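Local structure of CysQ, sulfite synthesis pathway protein (Bacteroides thetaiotaomicron VPI-5482, 3B8B) at residues 63-66 with 67-71; 27-30 with 31-35; 56-59 with 60-63. The protein probably hydrolyses the 3'-phosphate of adenosine 3',5'-bisphosphate, releasing AMP and phosphate with the aid of magnesium, as a member of the inositol monophosphatase superfamily. All coordinates share one frame; numbering follows the deposited sequence.

Interaction 1 of 3, residues 63-66 with 67-71. With SO4 (sulfate ion), chain D.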
loop_
_atom_site.group_PDB
_atom_site.type_symbol
_atom_site.label_atom_id
_atom_site.label_comp_id
_atom_site.label_asym_id
_atom_site.label_seq_id
_atom_site.Cartn_x
_atom_site.Cartn_y
_atom_site.Cartn_z
ATOM N N ALA A 63 5.742 10.786 -13.852
ATOM C CA ALA A 63 5.915 9.485 -13.208
ATOM C C ALA A 63 4.584 8.827 -12.871
ATOM O O ALA A 63 4.426 7.616 -13.074
ATOM C CB ALA A 63 6.764 9.637 -11.919
ATOM N N ASP A 64 3.647 9.601 -12.320
ATOM C CA ASP A 64 2.342 9.060 -11.951
ATOM C C ASP A 64 1.625 8.541 -13.208
ATOM O O ASP A 64 1.033 7.438 -13.205
ATOM C CB ASP A 64 1.516 10.127 -11.227
ATOM C CG ASP A 64 0.120 9.653 -10.876
ATOM O OD1 ASP A 64 -0.044 8.926 -9.879
ATOM O OD2 ASP A 64 -0.814 10.015 -11.612
ATOM N N ARG A 65 1.698 9.322 -14.284
ATOM C CA ARG A 65 1.053 8.909 -15.544
ATOM C C ARG A 65 1.694 7.648 -16.109
ATOM O O ARG A 65 0.981 6.715 -16.499
ATOM C CB ARG A 65 1.071 9.999 -16.625
ATOM C CG ARG A 65 0.382 9.525 -17.926
ATOM C CD ARG A 65 0.448 10.519 -19.080
ATOM N NE ARG A 65 1.774 11.103 -19.289
ATOM C CZ ARG A 65 2.763 10.574 -20.004
ATOM N NH1 ARG A 65 3.901 11.245 -20.102
ATOM N NH2 ARG A 65 2.632 9.401 -20.624
ATOM N N LYS A 66 3.021 7.604 -16.170
ATOM C CA LYS A 66 3.698 6.444 -16.764
ATOM C C LYS A 66 3.470 5.185 -15.904
ATOM O O LYS A 66 3.333 4.071 -16.435
ATOM C CB LYS A 66 5.187 6.714 -16.978
ATOM C CG LYS A 66 5.432 7.805 -18.019
ATOM C CD LYS A 66 6.780 7.690 -18.694
ATOM C CE LYS A 66 6.874 8.556 -19.979
ATOM N NZ LYS A 66 6.106 8.054 -21.178
ATOM N N ALA A 67 3.436 5.368 -14.584
ATOM C CA ALA A 67 3.145 4.267 -13.660
ATOM C C ALA A 67 1.743 3.730 -13.894
ATOM O O ALA A 67 1.532 2.515 -13.969
ATOM C CB ALA A 67 3.318 4.727 -12.189
ATOM N N HIS A 68 0.784 4.642 -13.988
ATOM C CA HIS A 68 -0.608 4.265 -14.260
ATOM C C HIS A 68 -0.706 3.466 -15.552
ATOM O O HIS A 68 -1.334 2.416 -15.600
ATOM C CB HIS A 68 -1.510 5.485 -14.320
ATOM C CG HIS A 68 -2.896 5.168 -14.767
ATOM N ND1 HIS A 68 -3.884 4.751 -13.908
ATOM C CD2 HIS A 68 -3.433 5.149 -16.001
ATOM C CE1 HIS A 68 -4.978 4.495 -14.602
ATOM N NE2 HIS A 68 -4.738 4.750 -15.872
ATOM N N GLU A 69 -0.054 3.957 -16.596
ATOM C CA GLU A 69 -0.114 3.309 -17.906
ATOM C C GLU A 69 0.460 1.898 -17.842
ATOM O O GLU A 69 -0.119 0.969 -18.423
ATOM C CB GLU A 69 0.623 4.176 -18.931
ATOM C CG GLU A 69 -0.175 5.421 -19.296
ATOM C CD GLU A 69 0.598 6.429 -20.168
ATOM O OE1 GLU A 69 1.813 6.200 -20.431
ATOM O OE2 GLU A 69 -0.028 7.463 -20.562
ATOM N N ALA A 70 1.587 1.734 -17.135
ATOM C CA ALA A 70 2.236 0.429 -16.971
ATOM C C ALA A 70 1.319 -0.544 -16.241
ATOM O O ALA A 70 1.211 -1.723 -16.595
ATOM C CB ALA A 70 3.577 0.573 -16.213
ATOM N N ILE A 71 0.651 -0.038 -15.221
ATOM C CA ILE A 71 -0.221 -0.880 -14.409
ATOM C C ILE A 71 -1.447 -1.313 -15.208
ATOM O O ILE A 71 -1.744 -2.497 -15.244
ATOM C CB ILE A 71 -0.648 -0.156 -13.122
ATOM C CG1 ILE A 71 0.570 0.026 -12.208
ATOM C CG2 ILE A 71 -1.793 -0.912 -12.428
ATOM C CD1 ILE A 71 0.317 1.045 -11.055
HETATM S S SO4 D . -7.520 5.539 -18.113
HETATM O O1 SO4 D . -8.383 5.459 -19.293
HETATM O O2 SO4 D . -6.785 6.800 -18.175
HETATM O O3 SO4 D . -8.347 5.501 -16.904
HETATM O O4 SO4 D . -6.585 4.408 -18.107
#
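His68, whose amide is bonded back to Asp64 O one turn earlier, holds a sulfate ion, probably from the crystallisation liquor, at the edge of its ring. His68 NE2 donates to SO4 O4 at 2.9 Å and an almost straight 176°, with the oxygen in the ring plane. CG lies anti to the backbone N, which swings the imidazole out from the helix to meet the anion. Its other nitrogen, ND1, is hydrogen-bonded to Ser84 OG, which leaves little freedom for the ring to turn; the sulfate is also held by Lys88 N.

Nearer the solvent, Arg65 and Glu69 form an i to i+4 salt bridge. In the Arg65 conformer described, one of two modelled, Arg65 NH2 approaches Glu69 OE2 at 3.3 Å, in the guanidinium plane, and the hydrogen bond is weak though straight; NH2 stands as near Glu69 OE1. The guanidinium and carboxylate planes are 57° apart, so the groups do not meet as a flat two-bond pair. Glu69 OE2 also lies 3.4 Å from both CG and CD of the Arg65 chain, whose bend at chi3 (46°) brings the guanidinium over to the carboxylate. Glu69 CG rests 3.3 Å from Arg65 O, the same oxygen that accepts Glu69 N at 2.9 Å. Lys66 NZ stands 4.7 Å from Glu69 OE1, an opposite charge not in contact.

The buried flank is formed by Ala63, Ala67 and Ile71. Ala63 touches Leu107 of strand 100-108, and Ala67 and Ile71 touch Pro106 of the same strand; Ala67 and Ile71 also lean on helix 20-43, and Ile71 reaches strand 121-128.

Interaction 2 of 3, residues 27-30 with 31-35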
loop_
_atom_site.group_PDB
_atom_site.type_symbol
_atom_site.label_atom_id
_atom_site.label_comp_id
_atom_site.label_asym_id
_atom_site.label_seq_id
_atom_site.Cartn_x
_atom_site.Cartn_y
_atom_site.Cartn_z
ATOM N N ALA A 27 -0.823 -8.401 -10.443
ATOM C CA ALA A 27 -0.633 -7.253 -9.560
ATOM C C ALA A 27 0.850 -7.020 -9.236
ATOM O O ALA A 27 1.350 -5.885 -9.279
ATOM C CB ALA A 27 -1.458 -7.443 -8.290
ATOM N N ILE A 28 1.573 -8.092 -8.947
ATOM C CA ILE A 28 3.003 -8.012 -8.662
ATOM C C ILE A 28 3.747 -7.486 -9.892
ATOM O O ILE A 28 4.551 -6.559 -9.816
ATOM C CB ILE A 28 3.568 -9.384 -8.220
ATOM C CG1 ILE A 28 2.988 -9.771 -6.849
ATOM C CG2 ILE A 28 5.100 -9.358 -8.255
ATOM C CD1 ILE A 28 3.323 -11.162 -6.398
ATOM N N ASP A 29 3.472 -8.096 -11.046
ATOM C CA ASP A 29 4.072 -7.711 -12.332
ATOM C C ASP A 29 3.828 -6.224 -12.582
ATOM O O ASP A 29 4.772 -5.468 -12.874
ATOM C CB ASP A 29 3.411 -8.600 -13.410
ATOM C CG ASP A 29 4.069 -8.540 -14.788
ATOM O OD1 ASP A 29 5.079 -7.832 -14.996
ATOM O OD2 ASP A 29 3.515 -9.214 -15.730
ATOM N N ALA A 30 2.573 -5.813 -12.451
ATOM C CA ALA A 30 2.195 -4.420 -12.681
ATOM C C ALA A 30 2.949 -3.456 -11.740
ATOM O O ALA A 30 3.408 -2.380 -12.165
ATOM C CB ALA A 30 0.719 -4.248 -12.489
ATOM N N ALA A 31 3.027 -3.824 -10.464
ATOM C CA ALA A 31 3.665 -2.951 -9.481
ATOM C C ALA A 31 5.140 -2.754 -9.830
ATOM O O ALA A 31 5.687 -1.645 -9.707
ATOM C CB ALA A 31 3.540 -3.550 -8.050
ATOM N N LEU A 32 5.818 -3.834 -10.201
ATOM C CA LEU A 32 7.235 -3.747 -10.557
ATOM C C LEU A 32 7.449 -2.930 -11.828
ATOM O O LEU A 32 8.393 -2.142 -11.936
ATOM C CB LEU A 32 7.820 -5.142 -10.715
ATOM C CG LEU A 32 7.842 -5.972 -9.434
ATOM C CD1 LEU A 32 8.215 -7.466 -9.704
ATOM C CD2 LEU A 32 8.789 -5.380 -8.371
ATOM N N LYS A 33 6.587 -3.140 -12.819
ATOM C CA LYS A 33 6.670 -2.367 -14.045
ATOM C C LYS A 33 6.483 -0.861 -13.749
ATOM O O LYS A 33 7.226 -0.012 -14.295
ATOM C CB LYS A 33 5.626 -2.851 -15.058
ATOM C CG LYS A 33 5.842 -4.303 -15.577
ATOM C CD LYS A 33 6.730 -4.414 -16.743
ATOM C CE LYS A 33 6.870 -5.898 -17.227
ATOM N NZ LYS A 33 5.615 -6.660 -17.652
ATOM N N ALA A 34 5.489 -0.525 -12.928
ATOM C CA ALA A 34 5.271 0.862 -12.525
ATOM C C ALA A 34 6.507 1.405 -11.823
ATOM O O ALA A 34 6.956 2.535 -12.069
ATOM C CB ALA A 34 4.028 0.985 -11.610
ATOM N N GLY A 35 7.046 0.603 -10.926
ATOM C CA GLY A 35 8.251 0.955 -10.190
ATOM C C GLY A 35 9.394 1.366 -11.091
ATOM O O GLY A 35 10.062 2.370 -10.842
#
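Ala34 N donates to Ala30 O at 2.9 Å with an N-H...O angle of 166°, one of four successive i to i+4 backbone bonds across this part of helix 20-43. On the outer flank the same spacing is repeated by side chains: Lys33 NZ reaches Asp29 OD1 at 3.0 Å in a salt bridge, meeting the oxygen on its syn side but 23° out of the carboxylate plane. Two bends, at chi2 and chi4, fold the lysine chain back along the helix; Lys33 CG passes 3.1 Å from Asp29 O, and Lys33 CE comes within 3.5 Å of Asp29 OD1. An alanine in place of Asp29 would probably leave the Lys33 ammonium without its mate and its chain free to swing away.

In the layered alpha-beta fold of the inositol monophosphatase family this helix lies against the six-stranded mixed sheet, and its alanines probably let it sit close. Ala27 and Ala31 face Val136 of strand 131-139, while Ala30 touches Ile124 and Ala34 Val122, both of strand 121-128. Ile28 and Leu32 lie side by side and point the same way, Ile28 CG2 meeting Leu32 CD1 at 3.9 Å. Leu32 goes on to Tyr138 and to the loop residues Ile160 and Leu163. Across the helix pair, Asp29 and Lys33 both touch Ile74 of helix 59-75.

Interaction 3 of 3, residues 56-59 with 60-63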
loop_
_atom_site.group_PDB
_atom_site.type_symbol
_atom_site.label_atom_id
_atom_site.label_comp_id
_atom_site.label_asym_id
_atom_site.label_seq_id
_atom_site.Cartn_x
_atom_site.Cartn_y
_atom_site.Cartn_z
ATOM N N ASP A 56 1.878 19.881 -15.637
ATOM C CA ASP A 56 1.835 18.819 -16.662
ATOM C C ASP A 56 3.170 18.133 -16.909
ATOM O O ASP A 56 3.205 16.942 -17.220
ATOM C CB ASP A 56 1.369 19.383 -18.016
ATOM C CG ASP A 56 -0.136 19.590 -18.090
ATOM O OD1 ASP A 56 -0.828 19.358 -17.063
ATOM O OD2 ASP A 56 -0.621 19.985 -19.187
ATOM N N ASN A 57 4.254 18.896 -16.809
ATOM C CA ASN A 57 5.585 18.380 -17.111
ATOM C C ASN A 57 6.457 18.189 -15.870
ATOM O O ASN A 57 7.672 18.005 -15.988
ATOM C CB ASN A 57 6.283 19.300 -18.111
ATOM C CG ASN A 57 6.615 20.666 -17.525
ATOM O OD1 ASN A 57 6.113 21.049 -16.457
ATOM N ND2 ASN A 57 7.458 21.417 -18.233
ATOM N N SER A 58 5.853 18.234 -14.684
ATOM C CA SER A 58 6.612 17.960 -13.486
ATOM C C SER A 58 6.991 16.475 -13.488
ATOM O O SER A 58 6.241 15.633 -14.018
ATOM C CB SER A 58 5.851 18.339 -12.208
ATOM O OG SER A 58 4.895 17.366 -11.814
ATOM N N PRO A 59 8.175 16.154 -12.943
ATOM C CA PRO A 59 8.558 14.763 -12.709
ATOM C C PRO A 59 7.462 13.936 -12.048
ATOM O O PRO A 59 7.253 12.779 -12.433
ATOM C CB PRO A 59 9.761 14.893 -11.776
ATOM C CG PRO A 59 10.381 16.184 -12.154
ATOM C CD PRO A 59 9.251 17.090 -12.558
ATOM N N LEU A 60 6.768 14.508 -11.067
ATOM C CA LEU A 60 5.730 13.782 -10.367
ATOM C C LEU A 60 4.579 13.423 -11.322
ATOM O O LEU A 60 4.124 12.288 -11.367
ATOM C CB LEU A 60 5.189 14.569 -9.177
ATOM C CG LEU A 60 4.055 13.865 -8.416
ATOM C CD1 LEU A 60 4.499 12.543 -7.718
ATOM C CD2 LEU A 60 3.401 14.818 -7.423
ATOM N N THR A 61 4.106 14.416 -12.062
ATOM C CA THR A 61 2.988 14.210 -12.957
ATOM C C THR A 61 3.301 13.145 -13.997
ATOM O O THR A 61 2.489 12.233 -14.234
ATOM C CB THR A 61 2.591 15.561 -13.607
ATOM O OG1 THR A 61 2.142 16.426 -12.556
ATOM C CG2 THR A 61 1.489 15.368 -14.653
ATOM N N ILE A 62 4.496 13.230 -14.574
ATOM C CA ILE A 62 4.932 12.298 -15.596
ATOM C C ILE A 62 5.090 10.890 -15.007
ATOM O O ILE A 62 4.604 9.913 -15.565
ATOM C CB ILE A 62 6.237 12.766 -16.266
ATOM C CG1 ILE A 62 6.028 14.112 -16.990
ATOM C CG2 ILE A 62 6.742 11.746 -17.270
ATOM C CD1 ILE A 62 7.336 14.762 -17.436
ATOM N N ALA A 63 5.742 10.786 -13.852
ATOM C CA ALA A 63 5.915 9.485 -13.208
ATOM C C ALA A 63 4.584 8.827 -12.871
ATOM O O ALA A 63 4.426 7.616 -13.074
ATOM C CB ALA A 63 6.764 9.637 -11.919
#
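Pro59, Thr61 and Ser58 shape the start of helix 59-75. Ser58 occupies the N-cap, and Ser58 O accepts Ile62 N at 3.0 Å with a nearly straight N-H...O angle of 169°. With chi1 at 80°, Ser58 OG sits between its own backbone N and carbonyl carbon and turns over the first turn, 3.1 Å from Thr61 N and 3.0 Å from Thr61 OG1. Both hydroxyls gather at Ala55 O, to which Thr61 OG1 is hydrogen-bonded and Ser58 OG only weakly so.

Serine followed by proline suits a helix N-terminus: the ring nitrogen of Pro59 has no hydrogen to offer, and at the first helical position none is needed inside the helix. Pro59 O accepts Ala63 N at 2.9 Å, while the proline ring packs on Phe49 and on Ile41 of helix 20-43. Thr61 turns its methyl back over the incoming loop, Thr61 CG2 lying 3.5 Å from Asp56 O. Beside it, Ile62 CD1 covers Asn57 O at 3.6 Å. The end of the Leu60 side chain leads away from the loop, onto Phe113 and Ile114 of helix 110-114 and onto Thr110, a predicted substrate-binding residue.

Along the chain interaction 2 comes first, on helix 20-43; the loop after that helix leads into interaction 3, which opens helix 59-75, and interaction 1 continues the same helix from Ala63, the residue they share. The centres of interactions 1 and 3 are about 11 Å apart, those of 1 and 2 about 10 Å. Interactions 1 and 2 meet directly where the two helices pack, Ile71 CG1 lying 3.6 Å from Ala34 CB. Interactions 2 and 3 do not touch, with centres about 19 Å apart. Together they mark a packed helix pair beside the six-stranded sheet and the capped start of its second helix, 59-75, which flanks the predicted magnesium and substrate site.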